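Local coordinates for protein esterase (Sinorhizobium meliloti 1021, PDB 4TX1) that probably hydrolyses acetyl esters of carbohydrates and aryl esters, as a member of the SGNH (GDSL-like) hydrolase family, at residues A[15-20]-A[90-95]; A[61-66]-A[97-102]; A[84-89]-A[129-134]; A[121-126]-A[139-144]. One frame throughout, in Å; residues are numbered along the deposited sequence.

Contact 1 of 4, residues A[15-20]-A[90-95]; sequences TVLCYG and APLDLI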
loop_
_atom_site.group_PDB
_atom_site.type_symbol
_atom_site.label_atom_id
_atom_site.label_comp_id
_atom_site.label_asym_id
_atom_site.label_seq_id
_atom_site.Cartn_x
_atom_site.Cartn_y
_atom_site.Cartn_z
ATOM N N THR A 15 5.614 -13.712 -29.041
ATOM C CA THR A 15 6.312 -13.060 -27.944
ATOM C C THR A 15 6.156 -13.946 -26.736
ATOM O O THR A 15 5.065 -14.508 -26.474
ATOM C CB THR A 15 5.725 -11.694 -27.626
ATOM O OG1 THR A 15 5.813 -10.863 -28.810
ATOM C CG2 THR A 15 6.579 -11.000 -26.432
ATOM N N VAL A 16 7.269 -14.127 -26.037
ATOM C CA VAL A 16 7.314 -15.035 -24.891
ATOM C C VAL A 16 7.829 -14.246 -23.693
ATOM O O VAL A 16 8.915 -13.668 -23.769
ATOM C CB VAL A 16 8.331 -16.188 -25.090
ATOM C CG1 VAL A 16 8.377 -17.146 -23.922
ATOM C CG2 VAL A 16 8.032 -16.989 -26.401
ATOM N N LEU A 17 7.067 -14.242 -22.601
ATOM C CA LEU A 17 7.531 -13.643 -21.334
ATOM C C LEU A 17 8.002 -14.725 -20.406
ATOM O O LEU A 17 7.269 -15.703 -20.122
ATOM C CB LEU A 17 6.412 -12.819 -20.651
ATOM C CG LEU A 17 6.688 -12.270 -19.216
ATOM C CD1 LEU A 17 7.710 -11.147 -19.285
ATOM C CD2 LEU A 17 5.323 -11.837 -18.651
ATOM N N CYS A 18 9.196 -14.509 -19.863
ATOM C CA CYS A 18 9.812 -15.416 -18.903
ATOM C C CYS A 18 9.849 -14.749 -17.526
ATOM O O CYS A 18 10.591 -13.781 -17.318
ATOM C CB CYS A 18 11.205 -15.792 -19.259
ATOM S SG CYS A 18 11.324 -16.560 -20.931
ATOM N N TYR A 19 8.974 -15.203 -16.670
ATOM C CA TYR A 19 8.770 -14.586 -15.329
ATOM C C TYR A 19 9.301 -15.439 -14.276
ATOM O O TYR A 19 8.795 -16.549 -13.977
ATOM C CB TYR A 19 7.279 -14.324 -15.131
ATOM C CG TYR A 19 6.901 -13.354 -13.997
ATOM C CD1 TYR A 19 7.222 -11.996 -14.100
ATOM C CD2 TYR A 19 6.254 -13.784 -12.859
ATOM C CE1 TYR A 19 6.819 -11.076 -13.138
ATOM C CE2 TYR A 19 5.932 -12.870 -11.816
ATOM C CZ TYR A 19 6.182 -11.517 -11.999
ATOM O OH TYR A 19 5.819 -10.580 -11.057
ATOM N N GLY A 20 10.374 -14.966 -13.614
ATOM C CA GLY A 20 11.017 -15.781 -12.615
ATOM C C GLY A 20 11.841 -15.001 -11.596
ATOM O O GLY A 20 11.597 -13.804 -11.377
ATOM N N ALA A 90 2.576 -6.845 -23.215
ATOM C CA ALA A 90 1.448 -7.293 -24.021
ATOM C C ALA A 90 1.583 -6.738 -25.445
ATOM O O ALA A 90 2.004 -5.641 -25.661
ATOM C CB ALA A 90 0.127 -6.839 -23.400
ATOM N N PRO A 91 1.083 -7.492 -26.417
ATOM C CA PRO A 91 0.404 -8.760 -26.342
ATOM C C PRO A 91 1.376 -9.920 -26.312
ATOM O O PRO A 91 2.434 -9.858 -26.951
ATOM C CB PRO A 91 -0.391 -8.795 -27.681
ATOM C CG PRO A 91 0.427 -8.020 -28.585
ATOM C CD PRO A 91 0.966 -6.874 -27.761
ATOM N N LEU A 92 1.032 -10.942 -25.524
ATOM C CA LEU A 92 1.897 -12.073 -25.314
ATOM C C LEU A 92 1.268 -13.354 -25.873
ATOM O O LEU A 92 0.071 -13.573 -25.681
ATOM C CB LEU A 92 2.190 -12.246 -23.806
ATOM C CG LEU A 92 2.957 -11.061 -23.163
ATOM C CD1 LEU A 92 2.770 -11.174 -21.608
ATOM C CD2 LEU A 92 4.376 -11.192 -23.594
ATOM N N ASP A 93 2.107 -14.184 -26.450
ATOM C CA ASP A 93 1.707 -15.534 -26.926
ATOM C C ASP A 93 1.908 -16.634 -25.913
ATOM O O ASP A 93 1.108 -17.569 -25.828
ATOM C CB ASP A 93 2.431 -15.857 -28.245
ATOM C CG ASP A 93 2.080 -14.851 -29.326
ATOM O OD1 ASP A 93 0.905 -14.762 -29.704
ATOM O OD2 ASP A 93 2.921 -14.038 -29.668
ATOM N N LEU A 94 2.906 -16.461 -25.023
ATOM C CA LEU A 94 3.212 -17.424 -24.009
ATOM C C LEU A 94 3.843 -16.750 -22.795
ATOM O O LEU A 94 4.744 -15.939 -22.964
ATOM C CB LEU A 94 4.285 -18.409 -24.497
ATOM C CG LEU A 94 4.733 -19.562 -23.635
ATOM C CD1 LEU A 94 3.632 -20.543 -23.209
ATOM C CD2 LEU A 94 5.917 -20.289 -24.359
ATOM N N ILE A 95 3.385 -17.165 -21.644
ATOM C CA ILE A 95 4.036 -16.751 -20.368
ATOM C C ILE A 95 4.659 -18.027 -19.845
ATOM O O ILE A 95 3.960 -19.065 -19.694
ATOM C CB ILE A 95 3.017 -16.163 -19.380
ATOM C CG1 ILE A 95 2.451 -14.858 -19.997
ATOM C CG2 ILE A 95 3.761 -15.925 -18.041
ATOM C CD1 ILE A 95 1.189 -14.913 -20.697
HETATM O O HOH W 1 4.390 -8.128 -27.453
#
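Thr15 gives both polar atoms of its backbone to Asp93 and Leu94, and so starts the pairing of strands 14-20 and 94-98, parallel neighbours in the central sheet of this SGNH-type alpha/beta fold. Its N donates to Asp93 OD2 over 2.8 Å, meeting the lone pair of that oxygen that faces away from the other carboxylate oxygen. Its O is gripped twice, by Asp93 N at 3.0 Å and, more loosely, by Leu94 N at 3.3 Å; the second donor lies in the carbonyl plane and the first is tilted 21° from it. One step on, Leu17 N reaches Leu94 O at 2.9 Å, and the same oxygen takes a CA-H contact from Val16 CA at 3.3 Å. Val16 and Leu94 lie side by side and point the same way, CG1 against CD2, on the face that Leu223 of helix 205-223 covers. On the face with Leu17, Leu92 CD2 touches both Thr15 CG2, at 3.6 Å, and Leu17 CB. Thr15 has chi1 -59°, which swings CG2 opposite its own N and brings it onto that leucine. Val85 and Leu86 of helix 78-89 pack on Leu17 from this side. Beyond the sheet end, after the cis peptide that precedes Pro91, a water donates to Pro91 O at 2.7 Å and accepts a weak bond from Thr15 OG1.

Contact 2 of 4, residues A[61-66]-A[97-102]; sequences NGRTTA and FMLGSN
Asn102 reaches from 97-102 into the backbone of Gly62 and Arg63, and its side chain can be followed outward. CB sits 3.5 Å from Arg63 O, with Thr64 CG2 a little farther off. Chi1 of -67° sets CG opposite the carbonyl carbon of Asn102, so that CG lies against Gly62, 3.5 Å from its C. At the tip, OD1 passes Gly62 CA and has a weak bond to Lys105 NZ, while ND2 donates to Arg63 O at 3.0 Å. That donor stands well above the carbonyl plane, 48° out of it, and not on a lone pair. ND2 also donates to a water at 2.8 Å, and Gly62 N donates to the same water at 2.9 Å. A second water donates to Arg63 O and accepts from Gly100 N and Asn102 N, which ties the turn after the strand to the loop. Behind this, Leu99 CD2 packs on Arg63 CG at 3.8 Å, Thr65 CG2 lies against Leu99 CB, and Arg63 NH1 is bonded to Gly20 O. A backbone N-H of a glycine and the side-chain amide of an asparagine meeting at one water are consistent with the oxyanion hole of SGNH hydrolases, near the probable Ser22-His202-Asp199 triad.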
loop_
_atom_site.group_PDB
_atom_site.type_symbol
_atom_site.label_atom_id
_atom_site.label_comp_id
_atom_site.label_asym_id
_atom_site.label_seq_id
_atom_site.Cartn_x
_atom_site.Cartn_y
_atom_site.Cartn_z
ATOM N N ASN A 61 15.675 -11.221 -8.483
ATOM C CA ASN A 61 16.264 -11.927 -7.379
ATOM C C ASN A 61 15.369 -11.886 -6.098
ATOM O O ASN A 61 14.938 -10.795 -5.710
ATOM C CB ASN A 61 17.630 -11.434 -7.030
ATOM C CG ASN A 61 18.686 -11.767 -8.098
ATOM O OD1 ASN A 61 18.357 -12.283 -9.173
ATOM N ND2 ASN A 61 19.912 -11.296 -7.884
ATOM N N GLY A 62 15.059 -13.045 -5.561
ATOM C CA GLY A 62 14.237 -13.231 -4.380
ATOM C C GLY A 62 12.717 -13.270 -4.636
ATOM O O GLY A 62 11.942 -13.292 -3.716
ATOM N N ARG A 63 12.303 -13.206 -5.875
ATOM C CA ARG A 63 10.898 -13.141 -6.156
ATOM C C ARG A 63 10.192 -14.410 -5.668
ATOM O O ARG A 63 10.656 -15.458 -5.943
ATOM C CB ARG A 63 10.658 -12.992 -7.649
ATOM C CG ARG A 63 9.209 -13.082 -8.079
ATOM C CD ARG A 63 8.990 -12.729 -9.535
ATOM N NE ARG A 63 8.940 -11.314 -9.784
ATOM C CZ ARG A 63 9.342 -10.727 -10.901
ATOM N NH1 ARG A 63 9.956 -11.397 -11.859
ATOM N NH2 ARG A 63 9.200 -9.450 -11.021
ATOM N N THR A 64 9.073 -14.244 -4.969
ATOM C CA THR A 64 8.238 -15.312 -4.500
ATOM C C THR A 64 7.025 -15.430 -5.441
ATOM O O THR A 64 6.774 -14.546 -6.289
ATOM C CB THR A 64 7.696 -15.028 -3.115
ATOM O OG1 THR A 64 6.665 -13.992 -3.231
ATOM C CG2 THR A 64 8.831 -14.578 -2.131
ATOM N N THR A 65 6.242 -16.506 -5.264
ATOM C CA THR A 65 5.100 -16.661 -6.085
ATOM C C THR A 65 4.077 -15.566 -5.788
ATOM O O THR A 65 3.639 -14.844 -6.689
ATOM C CB THR A 65 4.486 -18.094 -5.906
ATOM O OG1 THR A 65 4.078 -18.271 -4.553
ATOM C CG2 THR A 65 5.437 -19.265 -6.339
ATOM N N ALA A 66 3.705 -15.387 -4.536
ATOM C CA ALA A 66 2.583 -14.490 -4.201
ATOM C C ALA A 66 2.688 -13.957 -2.784
ATOM O O ALA A 66 1.660 -13.715 -2.089
ATOM C CB ALA A 66 1.208 -15.185 -4.398
ATOM N N PHE A 97 6.491 -19.443 -16.473
ATOM C CA PHE A 97 6.770 -19.210 -15.053
ATOM C C PHE A 97 7.846 -20.172 -14.578
ATOM O O PHE A 97 7.780 -21.386 -14.822
ATOM C CB PHE A 97 5.561 -19.433 -14.189
ATOM C CG PHE A 97 4.446 -18.413 -14.397
ATOM C CD1 PHE A 97 4.666 -17.086 -14.078
ATOM C CD2 PHE A 97 3.200 -18.760 -14.859
ATOM C CE1 PHE A 97 3.692 -16.164 -14.206
ATOM C CE2 PHE A 97 2.168 -17.860 -14.971
ATOM C CZ PHE A 97 2.430 -16.516 -14.705
ATOM N N MET A 98 8.836 -19.623 -13.910
ATOM C CA MET A 98 9.705 -20.478 -13.111
ATOM C C MET A 98 9.942 -19.877 -11.726
ATOM O O MET A 98 10.871 -19.053 -11.509
ATOM C CB MET A 98 11.032 -20.846 -13.843
ATOM C CG MET A 98 11.735 -21.972 -13.097
ATOM S SD MET A 98 13.152 -22.720 -13.955
ATOM C CE MET A 98 14.377 -21.459 -13.637
ATOM N N LEU A 99 9.073 -20.232 -10.790
ATOM C CA LEU A 99 9.093 -19.682 -9.448
ATOM C C LEU A 99 8.792 -20.770 -8.464
ATOM O O LEU A 99 8.196 -21.793 -8.817
ATOM C CB LEU A 99 8.071 -18.521 -9.319
ATOM C CG LEU A 99 8.349 -17.240 -10.053
ATOM C CD1 LEU A 99 7.110 -16.283 -9.978
ATOM C CD2 LEU A 99 9.588 -16.579 -9.481
ATOM N N GLY A 100 9.229 -20.550 -7.232
ATOM C CA GLY A 100 8.990 -21.386 -6.066
ATOM C C GLY A 100 10.175 -21.577 -5.158
ATOM O O GLY A 100 9.991 -21.965 -3.996
ATOM N N SER A 101 11.402 -21.391 -5.661
ATOM C CA SER A 101 12.584 -21.545 -4.818
ATOM C C SER A 101 12.559 -20.630 -3.600
ATOM O O SER A 101 12.838 -21.063 -2.495
ATOM C CB SER A 101 13.851 -21.314 -5.655
ATOM O OG SER A 101 14.012 -22.320 -6.681
ATOM N N ASN A 102 12.073 -19.375 -3.775
ATOM C CA ASN A 102 12.060 -18.472 -2.637
ATOM C C ASN A 102 10.947 -18.751 -1.657
ATOM O O ASN A 102 11.041 -18.432 -0.491
ATOM C CB ASN A 102 12.065 -17.018 -3.117
ATOM C CG ASN A 102 13.361 -16.644 -3.794
ATOM O OD1 ASN A 102 14.400 -16.712 -3.144
ATOM N ND2 ASN A 102 13.344 -16.306 -5.056
HETATM O O HOH W 2 15.823 -15.819 -6.187
HETATM O O HOH W 3 10.807 -18.264 -6.390
#

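Contact 3 of 4, residues A[84-89]-A[129-134]; sequences TVLHTH and HDWPTE
Leu86 and His87, near the C-terminal end of helix 78-89, face a segment without regular structure, 129-134; the CA atoms of His87 and Pro132 come within 6.4 Å, those of Leu86 and His129 within 7.8 Å. The two histidines are joined at their rims: His87 ND1 and His129 NE2 share a 2.9 Å hydrogen bond, nearly straight at 163°, in which either nitrogen could be the donor. The planes stand at 61° and the rings meet rim to rim, neither over the face of the other. His87 gets there with chi1 at -145°, well off a staggered position. Asp130 O lies at the edge of this ring, 3.2 Å from His87 CE1, and Pro132 CD sits over one face, 3.9 Å from the His87 ring centroid. The contact joins two connections of the alpha/beta fold: the helix leads to strand 94-98, and the loop 129-134 lies between helix 112-127 and strand 140-145. Leu86 CB stands over the centre of the His129 ring in a CH-pi contact, 4.0 Å from its centroid and close to the ring normal. Trp131 CZ3 touches Leu86 CB as well, at 4.0 Å, with Leu86 O at the edge of the indole. Asp130 turns to other chains, its OD1 forming a salt bridge with Arg128 of the fourth subunit.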
loop_
_atom_site.group_PDB
_atom_site.type_symbol
_atom_site.label_atom_id
_atom_site.label_comp_id
_atom_site.label_asym_id
_atom_site.label_seq_id
_atom_site.Cartn_x
_atom_site.Cartn_y
_atom_site.Cartn_z
ATOM N N THR A 84 1.558 -5.425 -13.877
ATOM C CA THR A 84 2.348 -4.380 -14.467
ATOM C C THR A 84 3.316 -4.931 -15.509
ATOM O O THR A 84 3.434 -4.341 -16.611
ATOM C CB THR A 84 3.138 -3.656 -13.404
ATOM O OG1 THR A 84 2.170 -3.060 -12.479
ATOM C CG2 THR A 84 4.041 -2.570 -13.981
ATOM N N VAL A 85 3.900 -6.100 -15.257
ATOM C CA VAL A 85 4.764 -6.776 -16.241
ATOM C C VAL A 85 3.997 -7.265 -17.471
ATOM O O VAL A 85 4.389 -7.023 -18.628
ATOM C CB VAL A 85 5.540 -7.869 -15.540
ATOM C CG1 VAL A 85 6.458 -8.639 -16.518
ATOM C CG2 VAL A 85 6.424 -7.208 -14.467
ATOM N N LEU A 86 2.826 -7.849 -17.231
ATOM C CA LEU A 86 1.984 -8.311 -18.367
ATOM C C LEU A 86 1.610 -7.129 -19.260
ATOM O O LEU A 86 1.652 -7.148 -20.489
ATOM C CB LEU A 86 0.752 -8.959 -17.824
ATOM C CG LEU A 86 0.885 -10.293 -17.114
ATOM C CD1 LEU A 86 -0.437 -10.743 -16.491
ATOM C CD2 LEU A 86 1.501 -11.464 -17.960
ATOM N N HIS A 87 1.268 -6.046 -18.617
ATOM C CA HIS A 87 0.792 -4.888 -19.308
ATOM C C HIS A 87 1.876 -4.213 -20.136
ATOM O O HIS A 87 1.603 -3.720 -21.213
ATOM C CB HIS A 87 0.145 -3.873 -18.319
ATOM C CG HIS A 87 -1.029 -3.122 -18.886
ATOM N ND1 HIS A 87 -2.304 -3.680 -19.030
ATOM C CD2 HIS A 87 -1.121 -1.831 -19.254
ATOM C CE1 HIS A 87 -3.113 -2.745 -19.516
ATOM N NE2 HIS A 87 -2.440 -1.621 -19.651
ATOM N N THR A 88 3.091 -4.178 -19.607
ATOM C CA THR A 88 4.240 -3.620 -20.277
ATOM C C THR A 88 4.585 -4.403 -21.537
ATOM O O THR A 88 5.120 -3.852 -22.521
ATOM C CB THR A 88 5.451 -3.763 -19.310
ATOM O OG1 THR A 88 5.203 -2.916 -18.148
ATOM C CG2 THR A 88 6.725 -3.307 -20.004
ATOM N N HIS A 89 4.377 -5.693 -21.517
ATOM C CA HIS A 89 4.917 -6.543 -22.605
ATOM C C HIS A 89 3.850 -7.095 -23.547
ATOM O O HIS A 89 4.209 -7.798 -24.528
ATOM C CB HIS A 89 5.809 -7.640 -22.005
ATOM C CG HIS A 89 7.042 -7.116 -21.352
ATOM N ND1 HIS A 89 7.956 -6.315 -22.003
ATOM C CD2 HIS A 89 7.464 -7.193 -20.050
ATOM C CE1 HIS A 89 8.906 -5.950 -21.144
ATOM N NE2 HIS A 89 8.621 -6.466 -19.948
ATOM N N HIS A 129 -6.247 -10.810 -16.997
ATOM C CA HIS A 129 -5.630 -9.534 -17.221
ATOM C C HIS A 129 -6.419 -8.694 -18.193
ATOM O O HIS A 129 -6.857 -9.224 -19.233
ATOM C CB HIS A 129 -4.158 -9.695 -17.713
ATOM C CG HIS A 129 -3.424 -8.395 -17.680
ATOM N ND1 HIS A 129 -2.968 -7.842 -16.505
ATOM C CD2 HIS A 129 -3.200 -7.461 -18.641
ATOM C CE1 HIS A 129 -2.468 -6.644 -16.747
ATOM N NE2 HIS A 129 -2.625 -6.361 -18.031
ATOM N N ASP A 130 -6.541 -7.396 -17.934
ATOM C CA ASP A 130 -7.178 -6.450 -18.850
ATOM C C ASP A 130 -6.154 -5.867 -19.801
ATOM O O ASP A 130 -5.515 -4.858 -19.557
ATOM C CB ASP A 130 -7.907 -5.344 -18.063
ATOM C CG ASP A 130 -8.799 -4.480 -18.959
ATOM O OD1 ASP A 130 -9.338 -5.020 -19.972
ATOM O OD2 ASP A 130 -8.970 -3.295 -18.626
ATOM N N TRP A 131 -5.988 -6.566 -20.915
ATOM C CA TRP A 131 -4.919 -6.302 -21.828
ATOM C C TRP A 131 -5.005 -4.864 -22.424
ATOM O O TRP A 131 -6.078 -4.342 -22.527
ATOM C CB TRP A 131 -4.902 -7.370 -22.929
ATOM C CG TRP A 131 -4.740 -8.727 -22.400
ATOM C CD1 TRP A 131 -5.677 -9.687 -22.307
ATOM C CD2 TRP A 131 -3.541 -9.283 -21.883
ATOM N NE1 TRP A 131 -5.161 -10.815 -21.749
ATOM C CE2 TRP A 131 -3.841 -10.596 -21.477
ATOM C CE3 TRP A 131 -2.252 -8.810 -21.720
ATOM C CZ2 TRP A 131 -2.906 -11.434 -20.892
ATOM C CZ3 TRP A 131 -1.318 -9.651 -21.137
ATOM C CH2 TRP A 131 -1.651 -10.971 -20.769
ATOM N N PRO A 132 -3.872 -4.259 -22.789
ATOM C CA PRO A 132 -3.862 -2.845 -23.166
ATOM C C PRO A 132 -4.538 -2.508 -24.471
ATOM O O PRO A 132 -4.859 -1.291 -24.689
ATOM C CB PRO A 132 -2.396 -2.508 -23.329
ATOM C CG PRO A 132 -1.680 -3.766 -23.274
ATOM C CD PRO A 132 -2.510 -4.750 -22.529
ATOM N N THR A 133 -4.583 -3.448 -25.360
ATOM C CA THR A 133 -5.230 -3.215 -26.595
ATOM C C THR A 133 -6.040 -4.425 -26.825
ATOM O O THR A 133 -5.705 -5.493 -26.381
ATOM C CB THR A 133 -4.280 -2.956 -27.778
ATOM O OG1 THR A 133 -3.356 -4.020 -27.927
ATOM C CG2 THR A 133 -3.553 -1.642 -27.568
ATOM N N GLU A 134 -7.180 -4.319 -27.518
ATOM C CA GLU A 134 -8.114 -5.477 -27.711
ATOM C C GLU A 134 -7.411 -6.735 -28.178
ATOM O O GLU A 134 -6.523 -6.673 -28.968
ATOM C CB GLU A 134 -9.296 -5.178 -28.667
ATOM C CG GLU A 134 -10.111 -6.430 -29.036
ATOM C CD GLU A 134 -11.191 -6.267 -30.127
ATOM O OE1 GLU A 134 -12.391 -6.261 -29.757
ATOM O OE2 GLU A 134 -10.851 -6.183 -31.334
#

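Contact 4 of 4, residues A[121-126]-A[139-144]; sequences RLVNLV and PEILIV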
loop_
_atom_site.group_PDB
_atom_site.type_symbol
_atom_site.label_atom_id
_atom_site.label_comp_id
_atom_site.label_asym_id
_atom_site.label_seq_id
_atom_site.Cartn_x
_atom_site.Cartn_y
_atom_site.Cartn_z
ATOM N N ARG A 121 -2.434 -18.561 -8.415
ATOM C CA ARG A 121 -2.804 -17.159 -8.456
ATOM C C ARG A 121 -2.198 -16.442 -9.686
ATOM O O ARG A 121 -2.873 -15.715 -10.317
ATOM C CB ARG A 121 -2.393 -16.462 -7.176
ATOM C CG ARG A 121 -2.602 -14.977 -7.214
ATOM C CD ARG A 121 -4.055 -14.591 -7.185
ATOM N NE ARG A 121 -4.195 -13.181 -6.934
ATOM C CZ ARG A 121 -5.060 -12.396 -7.516
ATOM N NH1 ARG A 121 -5.885 -12.862 -8.404
ATOM N NH2 ARG A 121 -5.026 -11.135 -7.222
ATOM N N LEU A 122 -0.914 -16.686 -9.976
ATOM C CA LEU A 122 -0.280 -16.111 -11.114
ATOM C C LEU A 122 -1.011 -16.515 -12.399
ATOM O O LEU A 122 -1.213 -15.709 -13.291
ATOM C CB LEU A 122 1.220 -16.459 -11.184
ATOM C CG LEU A 122 2.046 -15.992 -9.975
ATOM C CD1 LEU A 122 3.508 -16.441 -10.186
ATOM C CD2 LEU A 122 1.994 -14.490 -9.738
ATOM N N VAL A 123 -1.381 -17.795 -12.493
ATOM C CA VAL A 123 -2.089 -18.243 -13.714
ATOM C C VAL A 123 -3.354 -17.413 -13.856
ATOM O O VAL A 123 -3.692 -16.948 -14.943
ATOM C CB VAL A 123 -2.395 -19.767 -13.672
ATOM C CG1 VAL A 123 -3.301 -20.119 -14.865
ATOM C CG2 VAL A 123 -1.037 -20.505 -13.694
ATOM N N ASN A 124 -4.110 -17.303 -12.779
ATOM C CA ASN A 124 -5.383 -16.541 -12.843
ATOM C C ASN A 124 -5.194 -15.052 -13.198
ATOM O O ASN A 124 -6.029 -14.480 -13.895
ATOM C CB ASN A 124 -6.127 -16.679 -11.505
ATOM C CG ASN A 124 -6.742 -18.083 -11.348
ATOM O OD1 ASN A 124 -7.336 -18.626 -12.331
ATOM N ND2 ASN A 124 -6.569 -18.691 -10.183
ATOM N N LEU A 125 -4.078 -14.448 -12.731
ATOM C CA LEU A 125 -3.752 -13.070 -13.100
ATOM C C LEU A 125 -3.560 -12.947 -14.595
ATOM O O LEU A 125 -3.929 -11.930 -15.194
ATOM C CB LEU A 125 -2.518 -12.545 -12.302
ATOM C CG LEU A 125 -2.852 -12.288 -10.833
ATOM C CD1 LEU A 125 -1.485 -12.109 -10.110
ATOM C CD2 LEU A 125 -3.750 -11.050 -10.658
ATOM N N VAL A 126 -2.947 -13.944 -15.240
ATOM C CA VAL A 126 -2.743 -13.915 -16.666
ATOM C C VAL A 126 -4.141 -14.032 -17.361
ATOM O O VAL A 126 -4.447 -13.230 -18.301
ATOM C CB VAL A 126 -1.818 -15.048 -17.163
ATOM C CG1 VAL A 126 -1.770 -15.028 -18.677
ATOM C CG2 VAL A 126 -0.395 -14.869 -16.579
ATOM N N PRO A 139 -3.100 -15.764 -23.855
ATOM C CA PRO A 139 -1.791 -16.368 -24.001
ATOM C C PRO A 139 -1.799 -17.797 -23.474
ATOM O O PRO A 139 -2.580 -18.147 -22.587
ATOM C CB PRO A 139 -0.877 -15.499 -23.151
ATOM C CG PRO A 139 -1.698 -14.441 -22.557
ATOM C CD PRO A 139 -2.990 -14.402 -23.300
ATOM N N GLU A 140 -0.914 -18.616 -24.031
ATOM C CA GLU A 140 -0.634 -19.903 -23.457
ATOM C C GLU A 140 0.240 -19.698 -22.206
ATOM O O GLU A 140 0.918 -18.684 -22.085
ATOM C CB GLU A 140 0.158 -20.746 -24.461
ATOM C CG GLU A 140 -0.631 -21.026 -25.723
ATOM C CD GLU A 140 -1.788 -21.959 -25.457
ATOM O OE1 GLU A 140 -1.635 -22.920 -24.646
ATOM O OE2 GLU A 140 -2.868 -21.735 -26.070
ATOM N N ILE A 141 0.187 -20.656 -21.315
ATOM C CA ILE A 141 0.979 -20.601 -20.061
ATOM C C ILE A 141 1.745 -21.894 -19.843
ATOM O O ILE A 141 1.160 -23.008 -19.896
ATOM C CB ILE A 141 0.026 -20.361 -18.886
ATOM C CG1 ILE A 141 -0.709 -19.018 -19.030
ATOM C CG2 ILE A 141 0.825 -20.238 -17.575
ATOM C CD1 ILE A 141 -1.806 -18.794 -17.964
ATOM N N LEU A 142 3.030 -21.758 -19.573
ATOM C CA LEU A 142 3.922 -22.862 -19.240
ATOM C C LEU A 142 4.398 -22.713 -17.788
ATOM O O LEU A 142 5.128 -21.717 -17.505
ATOM C CB LEU A 142 5.089 -22.863 -20.150
ATOM C CG LEU A 142 6.015 -24.045 -20.326
ATOM C CD1 LEU A 142 7.376 -23.845 -20.963
ATOM C CD2 LEU A 142 5.592 -25.405 -19.715
ATOM N N ILE A 143 4.128 -23.717 -16.979
ATOM C CA ILE A 143 4.551 -23.783 -15.586
ATOM C C ILE A 143 5.834 -24.621 -15.538
ATOM O O ILE A 143 5.829 -25.797 -15.875
ATOM C CB ILE A 143 3.518 -24.360 -14.654
ATOM C CG1 ILE A 143 2.281 -23.453 -14.696
ATOM C CG2 ILE A 143 4.060 -24.525 -13.230
ATOM C CD1 ILE A 143 1.028 -23.996 -14.058
ATOM N N VAL A 144 6.918 -24.024 -15.076
ATOM C CA VAL A 144 8.173 -24.745 -14.942
ATOM C C VAL A 144 8.523 -24.922 -13.467
ATOM O O VAL A 144 8.601 -23.933 -12.646
ATOM C CB VAL A 144 9.290 -24.054 -15.707
ATOM C CG1 VAL A 144 10.567 -24.895 -15.583
ATOM C CG2 VAL A 144 8.940 -23.752 -17.151
#
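No aromatic ring, amide or guanidinium enters where Val123 and Val126 of helix 112-127 meet Pro139, Ile141 and Ile143. The guanidinium of Arg121 takes no part: Leu125 CD2 lies over one of its faces, offset toward the rim, and its NE bonds to His70 O of the third subunit. Everything that touches across the contact is aliphatic carbon, the side chains of valines and isoleucines and the ring of Pro139. Ile141 does most of the reaching. With chi1 -62° and chi2 173° its outer arm is extended, which carries CD1 between two helix residues, 3.7 Å from Val123 CG1 and 3.8 Å from Val126 CB; it meets Val126 tip to tip. Ile143 CD1 comes at about a right angle onto the other methyl of Val123, CG2, at 4.1 Å. At the opposite end Pro139 CG rests on Val126 CG1, 3.9 Å away. Segment 121-126 and strand 140-144 run almost antiparallel, at 166°, with axes 10.0 Å apart at closest, as expected of a helix and the strand that follows it in a beta-alpha-beta crossover. Ile95 of the neighbouring strand also touches Val126. No hydrogen bond crosses between the segments, so helix and sheet are held here by the fit and burial of aliphatic groups, with no directional bond to fix their spacing.

Contacts 1, 2 and 4 draw on one parallel sheet, and contact 3 lies at its periphery. Strand 94-98 pairs with 14-20 in contact 1 and with 140-145, the strand of contact 4, through Ile95 O to Leu142 N at 2.9 Å; these contacts' centres are 10 Å apart. At the other end of the same strand, contact 2 lies near the probable catalytic site, with the Asn102 side chain close to the triad residues. Its centre is 16 Å from that of contact 1, yet Tyr19 O meets Met98 N at 3.1 Å. Contact 3 is about 21 Å from contact 2 between centres. It still packs on contact 1, with Ala90 CB 3.5 Å from Pro132 CD, and on contact 4, with Trp131 CZ2 3.6 Å from Pro139 CG.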